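PDB 2R31: ATP12 ATPase from Paracoccus denitrificans, which probably acts as a chaperone in the assembly of the F1 sector of ATP synthase. Local coordinates for residues Arg43-Ala48 with Asp162-Thr167; Arg155-Ser160 with Val185-Ile190; Leu166-Asp171 with Glu231-Leu236; Asp171-Thr174 with Ser178-Leu181; Thr194-Ser199 with Ala225-Ser230. All blocks are in the same frame, centred on the assembly; numbering follows the deposited sequence.

Contact 1: residues Arg43-Ala48 with Asp162-Thr167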
# COMPACT_ATOMS: atom_id res chain seq x y z
N ARG A 43 -1.87 -19.57 2.37
CA ARG A 43 -2.52 -19.60 3.67
C ARG A 43 -2.73 -18.14 4.10
O ARG A 43 -1.82 -17.33 4.02
CB ARG A 43 -1.73 -20.37 4.72
CG ARG A 43 -1.65 -21.84 4.42
CD ARG A 43 -2.96 -22.61 4.55
NE ARG A 43 -2.75 -24.03 4.27
CZ ARG A 43 -2.70 -24.57 3.04
NH1 ARG A 43 -2.89 -23.85 1.95
NH2 ARG A 43 -2.46 -25.87 2.88
N LEU A 44 -3.95 -17.82 4.54
CA LEU A 44 -4.35 -16.45 4.79
C LEU A 44 -4.70 -16.20 6.26
O LEU A 44 -5.19 -17.11 6.94
CB LEU A 44 -5.59 -16.15 3.94
CG LEU A 44 -5.41 -16.51 2.46
CD1 LEU A 44 -6.77 -16.42 1.80
CD2 LEU A 44 -4.39 -15.62 1.78
N PRO A 45 -4.48 -15.00 6.75
CA PRO A 45 -4.62 -14.76 8.20
C PRO A 45 -6.04 -14.64 8.69
O PRO A 45 -6.26 -14.76 9.91
CB PRO A 45 -3.86 -13.45 8.43
CG PRO A 45 -3.95 -12.76 7.10
CD PRO A 45 -3.80 -13.86 6.10
N THR A 46 -7.01 -14.35 7.83
CA THR A 46 -8.38 -14.05 8.25
C THR A 46 -9.37 -14.75 7.33
O THR A 46 -9.17 -14.93 6.14
CB THR A 46 -8.70 -12.54 8.28
OG1 THR A 46 -8.60 -12.10 6.90
CG2 THR A 46 -7.73 -11.75 9.13
N GLU A 47 -10.55 -15.03 7.93
CA GLU A 47 -11.69 -15.52 7.18
C GLU A 47 -12.11 -14.46 6.16
O GLU A 47 -12.46 -14.80 5.02
CB GLU A 47 -12.86 -15.86 8.11
CG GLU A 47 -14.00 -16.53 7.36
CD GLU A 47 -15.33 -16.52 8.07
OE1 GLU A 47 -15.48 -15.73 9.05
OE2 GLU A 47 -16.26 -17.23 7.67
N ALA A 48 -12.10 -13.19 6.52
CA ALA A 48 -12.59 -12.13 5.62
C ALA A 48 -11.75 -12.10 4.36
O ALA A 48 -12.30 -11.97 3.26
CB ALA A 48 -12.55 -10.78 6.31
N ASP A 162 2.11 -7.11 11.36
CA ASP A 162 2.12 -8.48 10.93
C ASP A 162 2.48 -8.52 9.43
O ASP A 162 2.53 -7.52 8.75
CB ASP A 162 0.82 -9.19 11.24
CG ASP A 162 -0.48 -8.60 10.71
OD1 ASP A 162 -0.41 -7.82 9.77
OD2 ASP A 162 -1.55 -8.94 11.26
N PRO A 163 2.86 -9.68 8.88
CA PRO A 163 3.35 -9.72 7.51
C PRO A 163 2.36 -9.31 6.43
O PRO A 163 2.74 -8.63 5.45
CB PRO A 163 3.76 -11.23 7.32
CG PRO A 163 4.13 -11.58 8.73
CD PRO A 163 3.08 -10.96 9.63
N PHE A 164 1.07 -9.68 6.56
CA PHE A 164 0.11 -9.25 5.57
C PHE A 164 -0.17 -7.75 5.72
O PHE A 164 -0.38 -7.06 4.71
CB PHE A 164 -1.18 -10.08 5.67
CG PHE A 164 -1.12 -11.42 4.96
CD1 PHE A 164 -0.18 -12.39 5.29
CD2 PHE A 164 -1.98 -11.70 3.92
CE1 PHE A 164 -0.11 -13.58 4.63
CE2 PHE A 164 -1.93 -12.89 3.24
CZ PHE A 164 -0.99 -13.83 3.59
N GLY A 165 -0.12 -7.22 6.93
CA GLY A 165 -0.27 -5.80 7.13
C GLY A 165 0.90 -5.01 6.54
O GLY A 165 0.69 -3.94 5.94
N LEU A 166 2.12 -5.53 6.69
CA LEU A 166 3.27 -4.89 6.07
C LEU A 166 3.15 -4.87 4.55
O LEU A 166 3.52 -3.90 3.89
CB LEU A 166 4.55 -5.64 6.52
CG LEU A 166 5.86 -4.97 6.12
CD1 LEU A 166 6.06 -3.64 6.83
CD2 LEU A 166 7.06 -5.89 6.40
N THR A 167 2.62 -5.98 4.00
CA THR A 167 2.38 -6.07 2.55
C THR A 167 1.43 -4.96 2.11
O THR A 167 1.69 -4.29 1.12
CB THR A 167 1.84 -7.45 2.19
OG1 THR A 167 2.79 -8.45 2.58
CG2 THR A 167 1.62 -7.56 0.69

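Contact 2: residues Arg155-Ser160 with Val185-Ile190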
# COMPACT_ATOMS: atom_id res chain seq x y z
N ARG A 155 10.80 3.27 12.55
CA ARG A 155 11.23 1.89 12.32
C ARG A 155 10.42 0.94 13.17
O ARG A 155 9.94 -0.12 12.69
CB ARG A 155 12.71 1.66 12.63
CG ARG A 155 13.69 2.01 11.52
CD ARG A 155 13.74 0.93 10.42
NE ARG A 155 14.88 1.18 9.54
CZ ARG A 155 16.12 0.79 9.80
NH1 ARG A 155 17.08 1.10 8.93
NH2 ARG A 155 16.43 0.10 10.88
N ALA A 156 10.27 1.26 14.46
CA ALA A 156 9.59 0.35 15.37
C ALA A 156 8.12 0.22 15.01
O ALA A 156 7.55 -0.88 15.12
CB ALA A 156 9.76 0.83 16.82
N GLU A 157 7.49 1.30 14.60
CA GLU A 157 6.10 1.27 14.21
C GLU A 157 5.90 0.31 13.06
O GLU A 157 4.99 -0.54 13.07
CB GLU A 157 5.62 2.69 13.86
CG GLU A 157 4.15 2.73 13.56
CD GLU A 157 3.25 2.61 14.78
OE1 GLU A 157 3.71 2.77 15.91
OE2 GLU A 157 2.04 2.34 14.57
N VAL A 158 6.73 0.40 12.03
CA VAL A 158 6.61 -0.49 10.86
C VAL A 158 6.89 -1.95 11.24
O VAL A 158 6.21 -2.87 10.81
CB VAL A 158 7.50 0.01 9.72
CG1 VAL A 158 7.48 -0.97 8.57
CG2 VAL A 158 7.06 1.39 9.25
N ALA A 159 7.93 -2.15 12.05
CA ALA A 159 8.33 -3.53 12.43
C ALA A 159 7.32 -4.18 13.32
O ALA A 159 7.36 -5.42 13.46
CB ALA A 159 9.71 -3.47 13.08
N SER A 160 6.39 -3.45 13.91
CA SER A 160 5.36 -4.00 14.75
C SER A 160 4.22 -4.65 13.96
O SER A 160 3.34 -5.26 14.58
CB SER A 160 4.77 -2.90 15.68
OG SER A 160 3.87 -2.02 15.01
N VAL A 185 -2.95 6.09 6.66
CA VAL A 185 -4.01 5.26 6.10
C VAL A 185 -4.22 4.04 7.01
O VAL A 185 -5.35 3.74 7.43
CB VAL A 185 -3.73 4.86 4.65
CG1 VAL A 185 -4.78 3.83 4.18
CG2 VAL A 185 -3.72 6.08 3.76
N ILE A 186 -3.17 3.27 7.30
CA ILE A 186 -3.39 2.03 8.04
C ILE A 186 -3.83 2.30 9.48
O ILE A 186 -4.50 1.45 10.08
CB ILE A 186 -2.17 1.08 7.97
CG1 ILE A 186 -0.94 1.58 8.64
CG2 ILE A 186 -1.91 0.66 6.51
CD1 ILE A 186 0.06 0.49 9.04
N ARG A 187 -3.47 3.46 10.04
CA ARG A 187 -3.86 3.84 11.42
C ARG A 187 -5.18 4.61 11.44
O ARG A 187 -5.60 5.00 12.56
CB ARG A 187 -2.74 4.56 12.13
CG ARG A 187 -1.46 3.74 12.29
CD ARG A 187 -1.64 2.33 12.75
NE ARG A 187 -0.41 1.67 13.13
CZ ARG A 187 -0.31 0.36 13.32
NH1 ARG A 187 0.85 -0.14 13.77
NH2 ARG A 187 -1.33 -0.46 13.09
N GLY A 188 -5.83 4.82 10.33
CA GLY A 188 -7.17 5.39 10.32
C GLY A 188 -7.28 6.88 10.42
O GLY A 188 -8.40 7.36 10.58
N ARG A 189 -6.20 7.59 10.23
CA ARG A 189 -6.22 9.06 10.26
C ARG A 189 -6.76 9.65 8.95
O ARG A 189 -7.42 10.71 8.99
CB ARG A 189 -4.85 9.58 10.62
CG ARG A 189 -4.67 11.10 10.53
CD ARG A 189 -5.59 11.88 11.42
NE ARG A 189 -5.38 13.31 11.31
CZ ARG A 189 -5.79 14.07 10.30
NH1 ARG A 189 -6.47 13.51 9.33
NH2 ARG A 189 -5.50 15.39 10.29
N ILE A 190 -6.45 9.03 7.83
CA ILE A 190 -6.97 9.41 6.51
C ILE A 190 -7.28 8.13 5.74
O ILE A 190 -6.78 7.06 6.12
CB ILE A 190 -6.01 10.31 5.71
CG1 ILE A 190 -4.69 9.55 5.39
CG2 ILE A 190 -5.79 11.63 6.37
CD1 ILE A 190 -3.63 10.35 4.67
O HOH W 1 1.02 -2.90 14.80

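Contact 3: residues Leu166-Asp171 with Glu231-Leu236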
# COMPACT_ATOMS: atom_id res chain seq x y z
N LEU A 166 2.12 -5.53 6.69
CA LEU A 166 3.27 -4.89 6.07
C LEU A 166 3.15 -4.87 4.55
O LEU A 166 3.52 -3.90 3.89
CB LEU A 166 4.55 -5.64 6.52
CG LEU A 166 5.86 -4.97 6.12
CD1 LEU A 166 6.06 -3.64 6.83
CD2 LEU A 166 7.06 -5.89 6.40
N THR A 167 2.62 -5.98 4.00
CA THR A 167 2.38 -6.07 2.55
C THR A 167 1.43 -4.96 2.11
O THR A 167 1.69 -4.29 1.12
CB THR A 167 1.84 -7.45 2.19
OG1 THR A 167 2.79 -8.45 2.58
CG2 THR A 167 1.62 -7.56 0.69
N ALA A 168 0.34 -4.78 2.85
CA ALA A 168 -0.62 -3.73 2.53
C ALA A 168 0.02 -2.33 2.63
O ALA A 168 -0.20 -1.46 1.79
CB ALA A 168 -1.81 -3.78 3.47
N LEU A 169 0.82 -2.10 3.68
CA LEU A 169 1.47 -0.80 3.86
C LEU A 169 2.35 -0.45 2.68
O LEU A 169 2.48 0.73 2.31
CB LEU A 169 2.28 -0.79 5.17
CG LEU A 169 3.02 0.50 5.45
CD1 LEU A 169 2.06 1.67 5.67
CD2 LEU A 169 3.96 0.37 6.64
N HIS A 170 3.03 -1.44 2.11
CA HIS A 170 4.08 -1.20 1.15
C HIS A 170 3.72 -0.14 0.12
O HIS A 170 4.44 0.89 0.03
CB HIS A 170 4.47 -2.54 0.50
CG HIS A 170 5.63 -2.44 -0.43
ND1 HIS A 170 5.51 -1.93 -1.70
CD2 HIS A 170 6.92 -2.74 -0.30
CE1 HIS A 170 6.76 -1.97 -2.27
NE2 HIS A 170 7.65 -2.46 -1.44
N ASP A 171 2.71 -0.37 -0.69
CA ASP A 171 2.42 0.59 -1.79
C ASP A 171 1.84 1.90 -1.27
O ASP A 171 1.94 2.94 -1.92
CB ASP A 171 1.49 -0.03 -2.82
CG ASP A 171 2.12 -1.10 -3.66
OD1 ASP A 171 3.33 -1.40 -3.51
OD2 ASP A 171 1.35 -1.63 -4.50
N GLU A 231 -5.23 -0.51 0.61
CA GLU A 231 -6.09 -0.20 1.75
C GLU A 231 -7.09 -1.30 2.01
O GLU A 231 -7.33 -1.70 3.16
CB GLU A 231 -6.77 1.15 1.47
CG GLU A 231 -7.79 1.59 2.47
CD GLU A 231 -8.45 2.89 1.99
OE1 GLU A 231 -9.00 2.93 0.83
OE2 GLU A 231 -8.43 3.88 2.70
N ARG A 232 -7.70 -1.83 0.94
CA ARG A 232 -8.65 -2.95 1.09
C ARG A 232 -7.96 -4.16 1.71
O ARG A 232 -8.51 -4.83 2.57
CB ARG A 232 -9.23 -3.26 -0.30
CG ARG A 232 -10.21 -4.41 -0.33
CD ARG A 232 -11.43 -4.20 0.54
NE ARG A 232 -12.45 -5.17 0.18
CZ ARG A 232 -13.49 -5.45 0.94
NH1 ARG A 232 -13.67 -4.83 2.10
NH2 ARG A 232 -14.37 -6.36 0.52
N PHE A 233 -6.74 -4.49 1.23
CA PHE A 233 -6.00 -5.61 1.76
C PHE A 233 -5.69 -5.39 3.24
O PHE A 233 -5.77 -6.35 4.04
CB PHE A 233 -4.72 -5.79 0.92
CG PHE A 233 -4.03 -7.11 1.11
CD1 PHE A 233 -4.58 -8.27 0.61
CD2 PHE A 233 -2.81 -7.24 1.76
CE1 PHE A 233 -3.96 -9.49 0.69
CE2 PHE A 233 -2.17 -8.48 1.84
CZ PHE A 233 -2.74 -9.57 1.29
N TRP A 234 -5.34 -4.18 3.64
CA TRP A 234 -5.13 -3.84 5.05
C TRP A 234 -6.37 -4.20 5.86
O TRP A 234 -6.32 -4.93 6.86
CB TRP A 234 -4.80 -2.32 5.23
CG TRP A 234 -4.79 -2.02 6.69
CD1 TRP A 234 -5.82 -1.49 7.41
CD2 TRP A 234 -3.74 -2.27 7.62
NE1 TRP A 234 -5.48 -1.41 8.73
CE2 TRP A 234 -4.22 -1.87 8.90
CE3 TRP A 234 -2.45 -2.78 7.55
CZ2 TRP A 234 -3.45 -1.98 10.05
CZ3 TRP A 234 -1.69 -2.89 8.67
CH2 TRP A 234 -2.18 -2.49 9.92
N HIS A 235 -7.53 -3.68 5.47
CA HIS A 235 -8.72 -3.87 6.27
C HIS A 235 -9.11 -5.35 6.34
O HIS A 235 -9.52 -5.85 7.40
CB HIS A 235 -9.88 -3.04 5.75
CG HIS A 235 -9.71 -1.58 5.98
ND1 HIS A 235 -9.56 -1.05 7.22
CD2 HIS A 235 -9.63 -0.59 5.07
CE1 HIS A 235 -9.40 0.29 7.06
NE2 HIS A 235 -9.48 0.60 5.76
N LEU A 236 -9.01 -6.07 5.22
CA LEU A 236 -9.41 -7.46 5.21
C LEU A 236 -8.52 -8.36 6.04
O LEU A 236 -8.93 -9.46 6.39
CB LEU A 236 -9.47 -7.99 3.78
CG LEU A 236 -10.64 -7.49 2.94
CD1 LEU A 236 -10.43 -7.90 1.50
CD2 LEU A 236 -11.97 -8.01 3.43

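Contact 4: residues Asp171-Thr174 with Ser178-Leu181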
# COMPACT_ATOMS: atom_id res chain seq x y z
N ASP A 171 2.71 -0.37 -0.69
CA ASP A 171 2.42 0.59 -1.79
C ASP A 171 1.84 1.90 -1.27
O ASP A 171 1.94 2.94 -1.92
CB ASP A 171 1.49 -0.03 -2.82
CG ASP A 171 2.12 -1.10 -3.66
OD1 ASP A 171 3.33 -1.40 -3.51
OD2 ASP A 171 1.35 -1.63 -4.50
N LEU A 172 1.18 1.87 -0.10
CA LEU A 172 0.70 3.09 0.54
C LEU A 172 1.84 4.02 0.94
O LEU A 172 1.61 5.22 1.11
CB LEU A 172 -0.19 2.73 1.74
CG LEU A 172 -1.48 2.04 1.39
CD1 LEU A 172 -2.13 1.47 2.66
CD2 LEU A 172 -2.45 2.90 0.63
N VAL A 173 3.05 3.49 1.08
CA VAL A 173 4.25 4.26 1.31
C VAL A 173 4.97 4.58 0.01
O VAL A 173 5.31 5.72 -0.27
CB VAL A 173 5.22 3.52 2.28
CG1 VAL A 173 6.55 4.23 2.41
CG2 VAL A 173 4.53 3.36 3.64
N THR A 174 5.27 3.54 -0.79
CA THR A 174 6.17 3.73 -1.92
C THR A 174 5.55 4.50 -3.05
O THR A 174 6.28 5.26 -3.75
CB THR A 174 6.76 2.39 -2.43
OG1 THR A 174 5.66 1.59 -2.88
CG2 THR A 174 7.49 1.65 -1.34
N SER A 178 5.84 8.46 0.90
CA SER A 178 5.67 8.99 2.24
C SER A 178 5.33 7.87 3.22
O SER A 178 4.29 7.22 3.10
CB SER A 178 4.55 10.02 2.28
OG SER A 178 4.30 10.48 3.59
N LEU A 179 6.21 7.69 4.23
CA LEU A 179 5.82 6.81 5.34
C LEU A 179 4.67 7.39 6.12
O LEU A 179 3.79 6.63 6.55
CB LEU A 179 7.05 6.56 6.25
CG LEU A 179 6.75 5.64 7.43
CD1 LEU A 179 6.29 4.28 7.01
CD2 LEU A 179 8.01 5.53 8.30
N ILE A 180 4.67 8.71 6.36
CA ILE A 180 3.58 9.29 7.14
C ILE A 180 2.23 9.07 6.48
O ILE A 180 1.25 8.71 7.16
CB ILE A 180 3.84 10.75 7.46
CG1 ILE A 180 5.17 10.94 8.23
CG2 ILE A 180 2.67 11.37 8.21
CD1 ILE A 180 5.37 10.00 9.44
N LEU A 181 2.13 9.30 5.16
CA LEU A 181 0.84 9.05 4.52
C LEU A 181 0.45 7.61 4.57
O LEU A 181 -0.74 7.27 4.75
CB LEU A 181 0.83 9.54 3.07
CG LEU A 181 0.97 11.05 2.85
CD1 LEU A 181 0.98 11.35 1.36
CD2 LEU A 181 -0.14 11.82 3.54

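Contact 5: residues Thr194-Ser199 with Ala225-Ser230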
# COMPACT_ATOMS: atom_id res chain seq x y z
N THR A 194 -7.71 10.29 0.18
CA THR A 194 -7.16 11.49 0.78
C THR A 194 -5.63 11.49 0.73
O THR A 194 -5.00 12.51 0.38
CB THR A 194 -7.69 11.65 2.21
OG1 THR A 194 -9.11 11.74 2.17
CG2 THR A 194 -7.10 12.86 2.90
N ALA A 195 -5.01 10.36 1.06
CA ALA A 195 -3.58 10.26 0.97
C ALA A 195 -3.07 10.56 -0.46
O ALA A 195 -2.10 11.25 -0.68
CB ALA A 195 -3.10 8.87 1.37
N HIS A 196 -3.79 9.98 -1.44
CA HIS A 196 -3.44 10.21 -2.85
C HIS A 196 -3.51 11.70 -3.21
O HIS A 196 -2.56 12.28 -3.77
CB HIS A 196 -4.39 9.38 -3.72
CG HIS A 196 -4.16 9.59 -5.18
ND1 HIS A 196 -3.03 9.20 -5.83
CD2 HIS A 196 -5.01 10.21 -6.04
CE1 HIS A 196 -3.22 9.54 -7.13
NE2 HIS A 196 -4.36 10.14 -7.27
N ALA A 197 -4.62 12.35 -2.84
CA ALA A 197 -4.76 13.78 -3.12
C ALA A 197 -3.65 14.58 -2.45
O ALA A 197 -3.02 15.48 -3.09
CB ALA A 197 -6.14 14.24 -2.70
N LEU A 198 -3.37 14.29 -1.18
CA LEU A 198 -2.32 15.03 -0.47
C LEU A 198 -0.97 14.88 -1.16
O LEU A 198 -0.16 15.80 -1.21
CB LEU A 198 -2.20 14.60 0.99
CG LEU A 198 -3.36 15.00 1.87
CD1 LEU A 198 -3.20 14.35 3.24
CD2 LEU A 198 -3.45 16.52 2.01
N SER A 199 -0.73 13.67 -1.70
CA SER A 199 0.56 13.39 -2.30
C SER A 199 0.79 14.17 -3.59
O SER A 199 1.92 14.31 -4.01
CB SER A 199 0.73 11.92 -2.59
OG SER A 199 -0.01 11.49 -3.73
N ALA A 225 -6.17 3.76 -7.75
CA ALA A 225 -6.80 2.44 -7.64
C ALA A 225 -5.86 1.47 -6.95
O ALA A 225 -6.31 0.63 -6.16
CB ALA A 225 -7.20 1.94 -9.04
N ALA A 226 -4.56 1.56 -7.23
CA ALA A 226 -3.59 0.72 -6.55
C ALA A 226 -3.59 0.97 -5.05
O ALA A 226 -3.50 0.03 -4.23
CB ALA A 226 -2.19 0.94 -7.12
N MET A 227 -3.67 2.23 -4.65
CA MET A 227 -3.69 2.56 -3.22
C MET A 227 -4.99 2.07 -2.59
O MET A 227 -4.97 1.57 -1.45
CB MET A 227 -3.46 4.05 -3.02
CG MET A 227 -2.06 4.51 -3.40
SD MET A 227 -1.82 6.29 -3.36
CE MET A 227 -1.95 6.66 -1.60
N ARG A 228 -6.13 2.16 -3.29
CA ARG A 228 -7.38 1.59 -2.80
C ARG A 228 -7.25 0.09 -2.60
O ARG A 228 -7.79 -0.48 -1.65
CB ARG A 228 -8.57 1.90 -3.73
CG ARG A 228 -9.03 3.37 -3.75
CD ARG A 228 -10.28 3.48 -4.64
NE ARG A 228 -10.62 4.82 -5.08
CZ ARG A 228 -11.35 5.66 -4.37
NH1 ARG A 228 -11.74 5.16 -3.18
NH2 ARG A 228 -11.70 6.91 -4.72
N ASP A 229 -6.56 -0.59 -3.51
CA ASP A 229 -6.37 -2.05 -3.38
C ASP A 229 -5.53 -2.37 -2.15
O ASP A 229 -5.84 -3.32 -1.43
CB ASP A 229 -5.75 -2.60 -4.65
CG ASP A 229 -6.70 -2.77 -5.83
OD1 ASP A 229 -7.94 -2.87 -5.61
OD2 ASP A 229 -6.19 -2.83 -6.99
N SER A 230 -4.47 -1.59 -1.89
CA SER A 230 -3.69 -1.84 -0.69
C SER A 230 -4.45 -1.58 0.59
O SER A 230 -4.35 -2.34 1.56
CB SER A 230 -2.40 -0.99 -0.74
OG SER A 230 -1.51 -1.38 -1.73

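Contact 1: residues Arg43-Ala48 with Asp162-Thr167
This contact joins the loop that leads from the small antiparallel sheet into helix 47-58 to the first turn of helix 163-174. Pro45 and Phe164 carry it. Pro45 lies over one face of the Phe164 ring, with CD 3.5 Å from the ring centroid and only 11° off the ring normal. This is a CH-pi contact, made almost directly over the ring centre. Pro45 CG sits beside it and packs on the root of the ring, 3.8 Å from Phe164 CG. The Phe164 ring reaches the loop because its CG stands anti to the carbonyl carbon, beside the backbone N (chi1 -83°). Two further groups approach the ring obliquely near its far end. Arg43 O comes to 3.6 Å from Phe164 CZ, and Leu44 CD2 to 4.0 Å from Phe164 CE2. No hydrogen bond crosses between the two segments; they meet by packing, chiefly the CH-pi contact. Leu44 is buried and also packs on Ala75 of helix 70-82 and on Val27 of strand 24-29.

The helix start is held by its own cap. Asp162 OD1 accepts from Gly165 N at 2.9 Å, and the same oxygen forms a salt bridge with Arg238. Pro163 O is gripped twice by Thr167, one turn later, whose N and OG1 reach it from opposite faces of its plane. Thr46 caps helix 47-58 in the same manner, with OG1 bonded to Leu49 N. The arrangement is a proline-aromatic CH-pi contact between the residue before one N-cap and the first turn of another N-capped helix.

Contact 2: residues Arg155-Ser160 with Val185-Ile190
Arg187 meets Glu157 in a surface salt bridge between the last turn of helix 148-159 and the residues that end helix 179-186. The tight part is a single carboxylate oxygen held by two nitrogens. Glu157 OE2 lies 2.9 Å from Arg187 NE and 2.9 Å from Arg187 NH1. The grip is side-on. NE comes nearly along the C-O direction, whereas NH1 comes from above the carboxylate plane. Both bonds are well short of straight. The oxygen lies near the guanidinium plane, but the two flat groups stand 83° apart. Glu157 CG is anti to the backbone N (chi1 -175°), and a bend at chi2 turns the carboxylate to the arginine. Ile186 CD1 lies over one guanidinium face, toward its rim, and Arg187 also touches Trp126 and Trp234.

The loose side is at Ser160. Its OG is 3.8 Å from Arg187 NH1, and a water joins them: it donates to Ser160 OG and accepts from Arg187 NH1, each at 3.0 Å. Ser160 OG itself donates to Glu157 O, one turn back. A methionine in place of Arg187 would probably leave the Glu157 carboxylate without its charged mate and the water without its donor. Gly188 follows with positive phi, and the turn is a Schellman motif, a common C-terminal ending of a helix.

Contact 3: residues Leu166-Asp171 with Glu231-Leu236
Ala168 points at segment 231-236 of helix 214-236 and fits between the ring edge of Phe233 and the backbone and CB of Trp234. Its CB is 3.6 Å from Trp234 N and 3.8 Å from Trp234 CB. The two aromatic side chains leave the helix on diverging paths, and the alanine methyl sits where they part. Each ring turns an edge to it. Ala168 CB lies in the plane of the Phe233 ring, 4.0 Å from Phe233 CD2, and near the plane of the Trp234 indole. Both aromatic CG atoms are anti to their backbone N (chi1 -165° and 172°). Thr167 CG2 meets the Phe233 ring obliquely, at 4.1 Å from CE2. The small alanine lets the backbones come close: the CA atoms of Ala168 and Trp234 are 5.2 Å apart. The axes of the two short segments approach to 8.2 Å and run nearly antiparallel, at 159°. No hydrogen bond crosses between the two segments. A serine in place of Phe233 would probably open a gap beside Ala168 and Thr167 and take away the ring that packs on them. Helix 70-82 lies against Thr167 and Phe233, through Ala78 and Ser74. Helix 179-186 reaches Trp234 through Ile186, and helix 86-95 packs on Leu166.

Contact 4: residues Asp171-Thr174 with Ser178-Leu181
Val173 and Ser178 meet where helix 163-174 ends and the chain turns into helix 179-186. One backbone hydrogen bond crosses the contact. Ser178 N donates to Val173 O at 3.0 Å, in the carbonyl plane and on a lone pair, with an N-H...O angle of 143°. A weaker polar contact runs the other way: Val173 CA lies 3.5 Å from Ser178 O, its C-H directed at the oxygen. The methyl Val173 CG1, anti to the backbone N (chi1 173°), touches the same carbonyl, 3.8 Å from Ser178 O.

Apolar packing comes next. Val173 CG2 touches Leu179 CD1 at 3.9 Å, and the two side chains lie side by side, pointing the same way. Leu179 also packs on Leu154 and Val158 of helix 148-159.

Capping is the third kind. Ser178 OG accepts from Leu181 N at 2.9 Å in an almost straight bond of 172°. The same hydroxyl bonds to Asp100 OD1, and Asp100 OD2 takes Ile180 N. All the touching residues are buried, so these bonds matter for satisfying polar groups. They serve Val173 O and amides of helix 179-186, whose dipole and N-H groups would probably stabilise the negative Asp100 carboxylate at its N-terminal end.

Contact 5: residues Thr194-Ser199 with Ala225-Ser230
Met227 has the largest buried area here, and it reaches across to His196 and Ala195. Its CG is anti to the carbonyl carbon (chi1 -68°), and the chain runs extended before bending at chi3 (68°). The bend turns the methyl CE onto His196 N and Ala195 CB, while SD lies by the His196 side chain. Met227 SD lies 4.0 Å from His196 ND1 and equally 4.0 Å from His196 CB. It is a Met-aromatic contact, with SD 5.0 Å from the ring centroid and in an oblique position. The two side chains cross at about a right angle.

The contact is helix-to-helix packing in the helical part of the chain, between helix 192-199 and the long helix 214-236. No hydrogen bond links the two segments.

His196, second in buried area, has its CG anti to the backbone N (chi1 177°), which sets the ring beside Met227 SD. The ring also touches Ala220 and Leu224, farther back along helix 214-236. Met227 CE is 3.8 Å from His196 N. Ala195 completes the set: its CB is 3.9 Å from Met227 CE and also packs on Ile190 and Val185. One turn on, Ser199 OG donates to His196 O at 2.7 Å. Met227 also packs on Leu172 of helix 163-174.

How the contacts relate
Contacts 3, 4 and 5 are buried, contact 1 is partly buried, and contact 2 lies at the surface. Helix 163-174 serves three of them: its start in contact 1, its middle in contact 3 and its end in contact 4. Contacts 3 and 5 share helix 214-236, and contacts 2 and 4 share helix 179-186. Chemistry follows place. The buried helix pairs of contacts 3 and 5 are apolar or sulfur-aromatic, and the helix-to-helix turn of contact 4 adds a backbone bond. The partly buried contact 1 rests on a CH-pi contact. Contact 2 alone has a salt bridge and a water between its segments. Phe164 and Phe233 pack together, joining contacts 1 and 3.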